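Local coordinates for succinate dehydrogenase (Membrane anchor subunit) (Mycolicibacterium smegmatis, PDB 7D6V), which anchors a succinate dehydrogenase complex in the membrane, holds a Rieske-type [2Fe-2S] cluster within it and probably passes electrons from succinate oxidation to quinone, at residues 157-162 with 207-212; 109-114 with 245-250. All blocks are in the same frame, centred on the assembly; numbering follows the deposited sequence.

Contact 1 of 2, residues 157-162 with 207-212. With FES (Fe2/s2 (inorganic) cluster), chain J.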
loop_
_atom_site.group_PDB
_atom_site.type_symbol
_atom_site.label_atom_id
_atom_site.label_comp_id
_atom_site.label_asym_id
_atom_site.label_seq_id
_atom_site.Cartn_x
_atom_site.Cartn_y
_atom_site.Cartn_z
ATOM N N TYR C 157 4.217 -3.364 -37.555
ATOM C CA TYR C 157 4.234 -3.670 -38.980
ATOM C C TYR C 157 4.880 -5.023 -39.239
ATOM O O TYR C 157 4.421 -5.792 -40.094
ATOM C CB TYR C 157 4.946 -2.556 -39.737
ATOM C CG TYR C 157 4.136 -1.289 -39.747
ATOM C CD1 TYR C 157 3.346 -0.954 -40.833
ATOM C CD2 TYR C 157 4.136 -0.443 -38.652
ATOM C CE1 TYR C 157 2.594 0.196 -40.832
ATOM C CE2 TYR C 157 3.389 0.703 -38.643
ATOM C CZ TYR C 157 2.621 1.019 -39.732
ATOM O OH TYR C 157 1.877 2.169 -39.720
ATOM N N PHE C 158 5.931 -5.347 -38.488
ATOM C CA PHE C 158 6.471 -6.696 -38.545
ATOM C C PHE C 158 5.484 -7.704 -37.979
ATOM O O PHE C 158 5.500 -8.869 -38.377
ATOM C CB PHE C 158 7.806 -6.754 -37.809
ATOM C CG PHE C 158 8.853 -5.873 -38.412
ATOM C CD1 PHE C 158 9.251 -6.055 -39.723
ATOM C CD2 PHE C 158 9.426 -4.850 -37.680
ATOM C CE1 PHE C 158 10.202 -5.241 -40.289
ATOM C CE2 PHE C 158 10.380 -4.036 -38.241
ATOM C CZ PHE C 158 10.770 -4.231 -39.546
ATOM N N PHE C 159 4.604 -7.271 -37.078
ATOM C CA PHE C 159 3.523 -8.136 -36.616
ATOM C C PHE C 159 2.539 -8.441 -37.740
ATOM O O PHE C 159 2.100 -9.586 -37.896
ATOM C CB PHE C 159 2.819 -7.488 -35.423
ATOM C CG PHE C 159 1.472 -8.072 -35.121
ATOM C CD1 PHE C 159 1.356 -9.335 -34.575
ATOM C CD2 PHE C 159 0.321 -7.350 -35.374
ATOM C CE1 PHE C 159 0.123 -9.867 -34.297
ATOM C CE2 PHE C 159 -0.914 -7.879 -35.099
ATOM C CZ PHE C 159 -1.014 -9.138 -34.561
ATOM N N TYR C 160 2.182 -7.433 -38.536
ATOM C CA TYR C 160 1.325 -7.679 -39.696
ATOM C C TYR C 160 2.000 -8.624 -40.686
ATOM O O TYR C 160 1.373 -9.559 -41.213
ATOM C CB TYR C 160 0.971 -6.362 -40.386
ATOM C CG TYR C 160 0.446 -5.280 -39.471
ATOM C CD1 TYR C 160 -0.381 -5.584 -38.402
ATOM C CD2 TYR C 160 0.772 -3.949 -39.685
ATOM C CE1 TYR C 160 -0.859 -4.597 -37.568
ATOM C CE2 TYR C 160 0.301 -2.956 -38.857
ATOM C CZ TYR C 160 -0.518 -3.286 -37.801
ATOM O OH TYR C 160 -0.997 -2.302 -36.969
ATOM N N ALA C 161 3.288 -8.393 -40.950
ATOM C CA ALA C 161 4.031 -9.275 -41.841
ATOM C C ALA C 161 4.069 -10.696 -41.296
ATOM O O ALA C 161 3.970 -11.666 -42.057
ATOM C CB ALA C 161 5.445 -8.738 -42.050
ATOM N N ALA C 162 4.219 -10.839 -39.979
ATOM C CA ALA C 162 4.229 -12.154 -39.358
ATOM C C ALA C 162 2.873 -12.831 -39.466
ATOM O O ALA C 162 2.810 -14.054 -39.591
ATOM C CB ALA C 162 4.652 -12.040 -37.897
ATOM N N HIS C 207 2.487 -8.301 -27.930
ATOM C CA HIS C 207 2.090 -7.084 -27.230
ATOM C C HIS C 207 1.445 -6.077 -28.170
ATOM O O HIS C 207 0.568 -5.316 -27.749
ATOM C CB HIS C 207 3.295 -6.451 -26.540
ATOM C CG HIS C 207 3.596 -7.028 -25.194
ATOM N ND1 HIS C 207 4.631 -7.908 -24.977
ATOM C CD2 HIS C 207 3.000 -6.843 -23.993
ATOM C CE1 HIS C 207 4.658 -8.247 -23.701
ATOM N NE2 HIS C 207 3.678 -7.614 -23.082
ATOM N N SER C 208 1.872 -6.041 -29.432
ATOM C CA SER C 208 1.224 -5.171 -30.406
ATOM C C SER C 208 -0.159 -5.682 -30.777
ATOM O O SER C 208 -1.060 -4.883 -31.048
ATOM C CB SER C 208 2.091 -5.033 -31.655
ATOM O OG SER C 208 3.275 -4.314 -31.375
ATOM N N CYS C 209 -0.345 -7.002 -30.807
ATOM C CA CYS C 209 -1.674 -7.559 -31.028
ATOM C C CYS C 209 -2.624 -7.169 -29.902
ATOM O O CYS C 209 -3.788 -6.837 -30.147
ATOM C CB CYS C 209 -1.590 -9.079 -31.155
ATOM S SG CYS C 209 -3.176 -9.894 -31.429
ATOM N N ARG C 210 -2.138 -7.203 -28.660
ATOM C CA ARG C 210 -2.954 -6.799 -27.523
ATOM C C ARG C 210 -3.396 -5.349 -27.649
ATOM O O ARG C 210 -4.547 -5.012 -27.354
ATOM C CB ARG C 210 -2.170 -7.009 -26.230
ATOM C CG ARG C 210 -2.999 -6.974 -24.969
ATOM C CD ARG C 210 -2.102 -7.014 -23.753
ATOM N NE ARG C 210 -2.853 -6.941 -22.507
ATOM C CZ ARG C 210 -2.330 -6.566 -21.348
ATOM N NH1 ARG C 210 -1.054 -6.225 -21.275
ATOM N NH2 ARG C 210 -3.083 -6.528 -20.261
ATOM N N HIS C 211 -2.488 -4.478 -28.083
ATOM C CA HIS C 211 -2.822 -3.073 -28.273
ATOM C C HIS C 211 -3.809 -2.883 -29.419
ATOM O O HIS C 211 -4.778 -2.127 -29.291
ATOM C CB HIS C 211 -1.541 -2.282 -28.520
ATOM C CG HIS C 211 -1.769 -0.845 -28.856
ATOM N ND1 HIS C 211 -1.645 -0.359 -30.138
ATOM C CD2 HIS C 211 -2.095 0.214 -28.081
ATOM C CE1 HIS C 211 -1.895 0.935 -30.139
ATOM N NE2 HIS C 211 -2.172 1.309 -28.904
ATOM N N VAL C 212 -3.582 -3.565 -30.541
ATOM C CA VAL C 212 -4.395 -3.341 -31.732
ATOM C C VAL C 212 -5.809 -3.875 -31.535
ATOM O O VAL C 212 -6.784 -3.251 -31.971
ATOM C CB VAL C 212 -3.709 -3.964 -32.962
ATOM C CG1 VAL C 212 -4.685 -4.114 -34.107
ATOM C CG2 VAL C 212 -2.534 -3.111 -33.389
HETATM FE FE1 FES J . 6.797 -10.143 -28.802
HETATM FE FE2 FES J . 5.141 -8.963 -30.563
HETATM S S1 FES J . 5.792 -8.199 -28.607
HETATM S S2 FES J . 6.085 -10.939 -30.724
#
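Next to the Rieske-type [2Fe-2S] site, Phe-159 of helix 155-175 packs against Cys-209 at the start of helix 207-215. The Phe-159 CG is anti to the backbone N (chi1 163°), and this sends the ring across to the neighbouring helix. The backbone N of Cys-209 sits over one ring face. On the same side, Cys-209 CB lies above the plane just past CE1 and CZ, 3.5 Å from Phe-159 CZ. Cys-209 SG comes in obliquely, 5.0 Å from the Phe-159 ring centroid and 60° off the ring normal, in a sulfur-aromatic contact. Further along, the phenol end of Tyr-160 meets a methyl group, with OH 4.0 Å from Val-212 CG2. No hydrogen bond joins the two segments.

The cluster lies beside this packing. His-207 N is 3.4 Å from the bridging sulfide S1, which also lies at the edge of the His-207 ring, in its plane. Phe-159 also touches Phe-110 and Cys-206. Ser-208 OG and Arg-210 NH2 are hydrogen-bonded to Glu-229 and Asn-222 of the iron-sulfur subunit. The arrangement is apolar helix-helix packing at the wall of a membrane-embedded iron-sulfur site, at the interface with the iron-sulfur subunit.

Contact 2 of 2, residues 109-114 with 245-250; sequences AFRLTC and WITLGT. With FES (Fe2/s2 (inorganic) cluster), chain J; PEV ((1S)-2-{[(2-aminoethoxy)(hydroxy)phosphoryl]oxy}-1-[(palmitoyloxy)methyl]ethyl stearate), chain I.
Arg-111 reaches from the end of helix 104-112 to Thr-247 and Leu-248 of helix 240-264. Its CB lies 4.0 Å from C46 of a phosphatidylethanolamine acyl chain. CG is anti to the carbonyl carbon (chi1 -79°), and the chain then runs extended to NE, which carries the guanidinium across to the other helix. On the way, Arg-111 CD meets the chain end of the lipid, 3.6 Å from C48. NE and CZ pass near Leu-248 CD2. That methyl lies over one face of the guanidinium, toward its rim, with Leu-248 CD2 3.5 Å from Arg-111 NH1. Arg-111 and Leu-248 run antiparallel alongside each other. At the tip, Arg-111 NH2 donates a hydrogen bond to Thr-247 OG1, at 2.6 Å. The bond is nearly straight (166°), and OG1 lies 8° out of the guanidinium plane. The one proton of Thr-247 OG1 is left for Phe-243 O and Ala-244 O of the preceding turn, which share it or compete for it.

Leu-248 CD2 touches the same lipid end, 3.6 Å from C48. In segment 109-114, Cys-114 SG binds iron FE1 of the cluster at 2.5 Å, alongside His-240. Phe-110 CZ rests 3.5 Å from sulfide S2. A buried arginine-to-threonine hydrogen bond, with a leucine methyl over the guanidinium face, thus ties two helices together between a lipid-tail pocket and a Rieske-type [2Fe-2S] site.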
loop_
_atom_site.group_PDB
_atom_site.type_symbol
_atom_site.label_atom_id
_atom_site.label_comp_id
_atom_site.label_asym_id
_atom_site.label_seq_id
_atom_site.Cartn_x
_atom_site.Cartn_y
_atom_site.Cartn_z
ATOM N N ALA C 109 13.283 -9.569 -38.354
ATOM C CA ALA C 109 12.938 -8.255 -37.820
ATOM C C ALA C 109 11.802 -8.345 -36.807
ATOM O O ALA C 109 11.791 -7.613 -35.811
ATOM C CB ALA C 109 12.569 -7.315 -38.961
ATOM N N PHE C 110 10.840 -9.238 -37.046
ATOM C CA PHE C 110 9.725 -9.411 -36.125
ATOM C C PHE C 110 10.201 -9.892 -34.766
ATOM O O PHE C 110 9.727 -9.417 -33.731
ATOM C CB PHE C 110 8.717 -10.393 -36.721
ATOM C CG PHE C 110 7.571 -10.723 -35.811
ATOM C CD1 PHE C 110 6.666 -9.752 -35.430
ATOM C CD2 PHE C 110 7.393 -12.012 -35.347
ATOM C CE1 PHE C 110 5.613 -10.058 -34.600
ATOM C CE2 PHE C 110 6.340 -12.323 -34.519
ATOM C CZ PHE C 110 5.447 -11.344 -34.147
ATOM N N ARG C 111 11.131 -10.842 -34.746
ATOM C CA ARG C 111 11.637 -11.306 -33.461
ATOM C C ARG C 111 12.689 -10.376 -32.875
ATOM O O ARG C 111 12.897 -10.390 -31.660
ATOM C CB ARG C 111 12.184 -12.724 -33.593
ATOM C CG ARG C 111 11.087 -13.764 -33.608
ATOM C CD ARG C 111 11.630 -15.158 -33.452
ATOM N NE ARG C 111 10.585 -16.166 -33.583
ATOM C CZ ARG C 111 10.074 -16.847 -32.564
ATOM N NH1 ARG C 111 10.508 -16.626 -31.334
ATOM N NH2 ARG C 111 9.130 -17.748 -32.775
ATOM N N LEU C 112 13.341 -9.558 -33.702
ATOM C CA LEU C 112 14.301 -8.591 -33.187
ATOM C C LEU C 112 13.611 -7.404 -32.534
ATOM O O LEU C 112 14.156 -6.815 -31.595
ATOM C CB LEU C 112 15.213 -8.117 -34.315
ATOM C CG LEU C 112 16.638 -7.734 -33.931
ATOM C CD1 LEU C 112 17.370 -8.924 -33.343
ATOM C CD2 LEU C 112 17.376 -7.189 -35.138
ATOM N N THR C 113 12.430 -7.029 -33.016
ATOM C CA THR C 113 11.680 -5.933 -32.420
ATOM C C THR C 113 10.684 -6.409 -31.374
ATOM O O THR C 113 9.987 -5.580 -30.783
ATOM C CB THR C 113 10.955 -5.131 -33.505
ATOM O OG1 THR C 113 10.174 -6.012 -34.320
ATOM C CG2 THR C 113 11.956 -4.402 -34.381
ATOM N N CYS C 114 10.627 -7.714 -31.129
ATOM C CA CYS C 114 9.718 -8.253 -30.125
ATOM C C CYS C 114 10.044 -7.639 -28.767
ATOM O O CYS C 114 11.213 -7.467 -28.422
ATOM C CB CYS C 114 9.829 -9.776 -30.058
ATOM S SG CYS C 114 9.234 -10.502 -28.513
ATOM N N TRP C 245 10.417 -19.041 -26.740
ATOM C CA TRP C 245 11.387 -20.126 -26.656
ATOM C C TRP C 245 10.808 -21.428 -27.195
ATOM O O TRP C 245 11.508 -22.196 -27.871
ATOM C CB TRP C 245 11.845 -20.301 -25.210
ATOM C CG TRP C 245 12.708 -19.185 -24.720
ATOM C CD1 TRP C 245 12.378 -18.247 -23.791
ATOM C CD2 TRP C 245 14.042 -18.883 -25.137
ATOM N NE1 TRP C 245 13.422 -17.381 -23.601
ATOM C CE2 TRP C 245 14.458 -17.749 -24.416
ATOM C CE3 TRP C 245 14.929 -19.463 -26.050
ATOM C CZ2 TRP C 245 15.718 -17.183 -24.579
ATOM C CZ3 TRP C 245 16.177 -18.899 -26.209
ATOM C CH2 TRP C 245 16.561 -17.771 -25.477
ATOM N N ILE C 246 9.528 -21.686 -26.918
ATOM C CA ILE C 246 8.904 -22.915 -27.399
ATOM C C ILE C 246 8.864 -22.934 -28.920
ATOM O O ILE C 246 9.137 -23.964 -29.545
ATOM C CB ILE C 246 7.501 -23.077 -26.788
ATOM C CG1 ILE C 246 7.607 -23.488 -25.321
ATOM C CG2 ILE C 246 6.692 -24.105 -27.561
ATOM C CD1 ILE C 246 6.273 -23.690 -24.655
ATOM N N THR C 247 8.530 -21.803 -29.542
ATOM C CA THR C 247 8.466 -21.768 -30.997
ATOM C C THR C 247 9.852 -21.846 -31.618
ATOM O O THR C 247 10.016 -22.444 -32.686
ATOM C CB THR C 247 7.725 -20.520 -31.474
ATOM O OG1 THR C 247 8.354 -19.350 -30.943
ATOM C CG2 THR C 247 6.271 -20.572 -31.054
ATOM N N LEU C 248 10.866 -21.275 -30.964
ATOM C CA LEU C 248 12.231 -21.479 -31.444
ATOM C C LEU C 248 12.581 -22.963 -31.458
ATOM O O LEU C 248 13.080 -23.495 -32.462
ATOM C CB LEU C 248 13.220 -20.707 -30.572
ATOM C CG LEU C 248 13.289 -19.192 -30.755
ATOM C CD1 LEU C 248 14.582 -18.652 -30.178
ATOM C CD2 LEU C 248 13.143 -18.818 -32.217
ATOM N N GLY C 249 12.293 -23.651 -30.353
ATOM C CA GLY C 249 12.573 -25.076 -30.290
ATOM C C GLY C 249 11.819 -25.868 -31.340
ATOM O O GLY C 249 12.390 -26.722 -32.021
ATOM N N THR C 250 10.523 -25.592 -31.491
ATOM C CA THR C 250 9.720 -26.364 -32.433
ATOM C C THR C 250 10.117 -26.085 -33.875
ATOM O O THR C 250 10.056 -26.992 -34.710
ATOM C CB THR C 250 8.232 -26.090 -32.228
ATOM O OG1 THR C 250 7.967 -24.695 -32.392
ATOM C CG2 THR C 250 7.804 -26.530 -30.845
HETATM FE FE1 FES J . 6.797 -10.143 -28.802
HETATM FE FE2 FES J . 5.141 -8.963 -30.563
HETATM S S1 FES J . 5.792 -8.199 -28.607
HETATM S S2 FES J . 6.085 -10.939 -30.724
HETATM C C48 PEV I . 15.007 -15.791 -32.501
HETATM C C47 PEV I . 15.867 -15.013 -33.491
HETATM C C46 PEV I . 16.092 -13.587 -33.004
HETATM C C45 PEV I . 17.187 -13.549 -31.946
HETATM C C44 PEV I . 17.988 -12.255 -32.010
HETATM C C43 PEV I . 18.792 -12.025 -30.738
HETATM C C42 PEV I . 20.150 -11.420 -31.058
HETATM C C41 PEV I . 20.172 -9.933 -30.744
HETATM C C40 PEV I . 21.589 -9.429 -30.524
HETATM C C39 PEV I . 21.807 -8.109 -31.241
HETATM C C38 PEV I . 21.197 -6.971 -30.436
HETATM C C37 PEV I . 22.194 -6.422 -29.425
HETATM C C36 PEV I . 22.290 -4.910 -29.516
HETATM C C35 PEV I . 21.425 -4.243 -28.456
HETATM C C34 PEV I . 21.989 -2.880 -28.089
HETATM C C33 PEV I . 22.282 -2.058 -29.334
HETATM C C32 PEV I . 23.375 -1.040 -29.057
HETATM C C31 PEV I . 22.779 0.297 -28.650
HETATM O O31 PEV I . 22.173 0.389 -27.639
HETATM O O2 PEV I . 22.956 1.412 -29.467
HETATM C C2 PEV I . 23.771 2.381 -28.885
HETATM C C1 PEV I . 22.881 3.461 -28.287
HETATM O O3P PEV I . 22.637 3.135 -26.949
HETATM P P PEV I . 23.148 4.172 -25.776
HETATM O O1P PEV I . 24.613 3.952 -25.494
HETATM O O2P PEV I . 22.346 3.938 -24.521
HETATM O O4P PEV I . 22.936 5.714 -26.308
HETATM C C4 PEV I . 24.044 6.410 -26.800
HETATM C C5 PEV I . 23.582 7.270 -27.975
HETATM N N6 PEV I . 24.706 7.599 -28.831
HETATM C C3 PEV I . 24.687 2.971 -29.953
HETATM O O3 PEV I . 25.253 1.901 -30.654
HETATM C C11 PEV I . 24.806 1.775 -31.973
HETATM O O11 PEV I . 24.998 2.644 -32.752
HETATM C C12 PEV I . 24.056 0.520 -32.409
HETATM C C13 PEV I . 24.597 -0.046 -33.719
HETATM C C14 PEV I . 24.231 -1.515 -33.902
HETATM C C15 PEV I . 22.751 -1.782 -33.643
HETATM C C16 PEV I . 22.071 -2.383 -34.868
HETATM C C17 PEV I . 21.059 -3.481 -34.540
HETATM C C18 PEV I . 20.878 -3.721 -33.041
HETATM C C19 PEV I . 19.424 -3.598 -32.585
HETATM C C20 PEV I . 18.488 -3.083 -33.678
HETATM C C21 PEV I . 17.030 -3.433 -33.390
HETATM C C22 PEV I . 16.166 -3.395 -34.647
HETATM C C23 PEV I . 15.454 -2.061 -34.856
HETATM C C24 PEV I . 15.408 -1.699 -36.336
HETATM C C25 PEV I . 14.285 -2.423 -37.070
HETATM C C26 PEV I . 14.814 -3.278 -38.218
#

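The centres of the two contacts are 14 Å apart, and both touch the same [2Fe-2S] cluster. In chain order 109-114 comes first, then 157-162, 207-212 and 245-250, so contact 1 falls wholly between the two halves of contact 2. They join four helices: 104-112 and 240-264 in contact 2, 155-175 and 207-215 in contact 1. The two also meet directly, where Phe-158 packs on Ala-109, Phe-110 and Thr-113. Contact 2 sits about 2 Å from the chain centre and borders the lipid pocket. Contact 1 lies about 13 Å from that centre, against the iron-sulfur subunit. Helices far apart in sequence therefore meet around the cluster, consistent with a relay between that subunit and the membrane quinone.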